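Local coordinates for glutathione peroxidase (Schistosoma mansoni, PDB 2WGR), which catalyses the reduction of hydrogen peroxide by glutathione, giving water and glutathione disulfide, at residues N9-F14 with G143-R148. Residues are numbered along the deposited sequence; the frame is centred on the assembly and turned at random.
Sequences NSIYEF and GQPVKR. With POP (pyrophosphate 2-), chain B.
Gly143 packs against the ring of Tyr12 and hydrogen-bonds to Ile11. Its carbonyl O accepts from Ile11 N at 3.0 Å, on a lone pair in the carbonyl plane. Gly143 CA sits over one face of the Tyr12 ring in a CH-pi contact, 3.9 Å from the centroid and displaced toward the CZ side. With CG anti to the carbonyl carbon (chi1 -57°), the Tyr12 ring swings over Gly143. Its hydroxyl bonds with Gly31 N. The Gln144 chain bends at chi2 (-56°), which turns its amide back toward Asn9. The bond from Gln144 NE2 to Asn9 O is weak, at 3.3 Å. Arg121 is the stronger partner, bonding to OE1. Ile11 CG2 approaches Pro145 CG at 4.4 Å, and both side chains touch Phe117 of helix 113-121.

The 9-14 segment is braced from within. Ser10 OG accepts from Tyr12 N at 3.1 Å, an ST turn. Glu13 OE1 accepts from Asn9 N and Ser10 N. Arg148 NE donates to pyrophosphate O5 at 3.1 Å, but O6 lies implausibly close to this guanidinium, so the detail is doubtful. The contact joins the 3-10 turn before strand 15-17 to the turn entering edge strand 145-149 in this thioredoxin-like fold.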
# COMPACT_ATOMS: atom_id res chain seq x y z
N ASN A 9 -10.24 9.74 -11.39
CA ASN A 9 -9.19 9.65 -12.42
C ASN A 9 -7.78 9.38 -11.92
O ASN A 9 -6.96 8.86 -12.68
CB ASN A 9 -9.15 10.91 -13.27
CG ASN A 9 -10.28 10.91 -14.31
OD1 ASN A 9 -10.25 10.13 -15.25
ND2 ASN A 9 -11.28 11.76 -14.10
N SER A 10 -7.47 9.77 -10.70
CA SER A 10 -6.09 9.51 -10.17
C SER A 10 -6.10 9.39 -8.65
O SER A 10 -7.04 9.81 -8.00
CB SER A 10 -5.14 10.63 -10.60
OG SER A 10 -5.07 11.64 -9.63
N ILE A 11 -5.04 8.83 -8.08
CA ILE A 11 -5.03 8.67 -6.62
C ILE A 11 -4.92 10.02 -5.90
O ILE A 11 -5.24 10.11 -4.72
CB ILE A 11 -3.92 7.70 -6.13
CG1 ILE A 11 -2.53 8.33 -6.31
CG2 ILE A 11 -4.08 6.30 -6.81
CD1 ILE A 11 -1.44 7.65 -5.45
N TYR A 12 -4.46 11.05 -6.62
CA TYR A 12 -4.20 12.34 -5.94
C TYR A 12 -5.51 12.99 -5.46
O TYR A 12 -5.49 13.91 -4.62
CB TYR A 12 -3.44 13.28 -6.87
CG TYR A 12 -2.14 12.71 -7.38
CD1 TYR A 12 -1.34 11.89 -6.55
CD2 TYR A 12 -1.70 12.94 -8.68
CE1 TYR A 12 -0.13 11.36 -6.99
CE2 TYR A 12 -0.48 12.42 -9.13
CZ TYR A 12 0.29 11.63 -8.30
OH TYR A 12 1.48 11.10 -8.74
N GLU A 13 -6.63 12.51 -5.98
CA GLU A 13 -7.95 13.06 -5.62
C GLU A 13 -8.52 12.54 -4.29
O GLU A 13 -9.57 13.03 -3.82
CB GLU A 13 -8.95 12.73 -6.72
CG GLU A 13 -8.58 13.25 -8.12
CD GLU A 13 -9.64 12.86 -9.12
OE1 GLU A 13 -9.57 11.74 -9.67
OE2 GLU A 13 -10.55 13.68 -9.36
N PHE A 14 -7.85 11.54 -3.69
CA PHE A 14 -8.36 10.87 -2.50
C PHE A 14 -7.64 11.34 -1.24
O PHE A 14 -6.45 11.69 -1.28
CB PHE A 14 -8.22 9.35 -2.64
CG PHE A 14 -9.04 8.79 -3.76
CD1 PHE A 14 -10.37 8.39 -3.52
CD2 PHE A 14 -8.55 8.74 -5.06
CE1 PHE A 14 -11.16 7.90 -4.54
CE2 PHE A 14 -9.33 8.30 -6.11
CZ PHE A 14 -10.65 7.85 -5.86
N GLY A 143 -0.21 9.48 -11.00
CA GLY A 143 -1.26 9.02 -10.08
C GLY A 143 -2.13 7.92 -10.68
O GLY A 143 -3.22 7.63 -10.17
N GLN A 144 -1.65 7.32 -11.77
CA GLN A 144 -2.43 6.28 -12.46
C GLN A 144 -2.05 4.87 -11.98
O GLN A 144 -0.88 4.49 -12.06
CB GLN A 144 -2.20 6.35 -13.97
CG GLN A 144 -2.42 7.75 -14.61
CD GLN A 144 -3.79 8.27 -14.32
OE1 GLN A 144 -4.83 7.63 -14.66
NE2 GLN A 144 -3.84 9.48 -13.72
N PRO A 145 -3.05 4.09 -11.50
CA PRO A 145 -2.74 2.68 -11.14
C PRO A 145 -2.44 1.90 -12.44
O PRO A 145 -3.26 1.92 -13.37
CB PRO A 145 -4.04 2.18 -10.49
CG PRO A 145 -4.79 3.44 -10.09
CD PRO A 145 -4.43 4.45 -11.18
N VAL A 146 -1.26 1.28 -12.50
CA VAL A 146 -0.80 0.61 -13.73
C VAL A 146 -0.54 -0.90 -13.60
O VAL A 146 -0.46 -1.58 -14.63
CB VAL A 146 0.48 1.29 -14.32
CG1 VAL A 146 0.11 2.67 -14.88
CG2 VAL A 146 1.59 1.40 -13.29
N LYS A 147 -0.46 -1.39 -12.38
CA LYS A 147 -0.26 -2.83 -12.14
C LYS A 147 -0.79 -3.26 -10.79
O LYS A 147 -0.82 -2.47 -9.85
CB LYS A 147 1.22 -3.24 -12.29
CG LYS A 147 1.36 -4.75 -12.64
CD LYS A 147 2.57 -5.03 -13.56
CE LYS A 147 2.91 -6.53 -13.57
NZ LYS A 147 4.26 -6.82 -14.19
N ARG A 148 -1.21 -4.53 -10.73
CA ARG A 148 -1.70 -5.13 -9.50
C ARG A 148 -0.96 -6.45 -9.34
O ARG A 148 -0.73 -7.13 -10.34
CB ARG A 148 -3.17 -5.40 -9.67
CG ARG A 148 -3.80 -6.06 -8.45
CD ARG A 148 -5.30 -6.07 -8.63
NE ARG A 148 -5.98 -6.92 -7.63
CZ ARG A 148 -7.29 -6.88 -7.40
NH1 ARG A 148 -8.07 -5.99 -8.00
NH2 ARG A 148 -7.83 -7.73 -6.52
P1 POP B . -5.01 -10.93 -7.85
O1 POP B . -6.53 -11.01 -7.89
O2 POP B . -4.51 -12.16 -8.59
O3 POP B . -4.50 -9.71 -8.59
O POP B . -4.62 -10.90 -6.28
P2 POP B . -5.07 -9.49 -5.64
O4 POP B . -5.45 -9.57 -4.20
O5 POP B . -3.95 -8.48 -5.94
O6 POP B . -6.30 -9.11 -6.44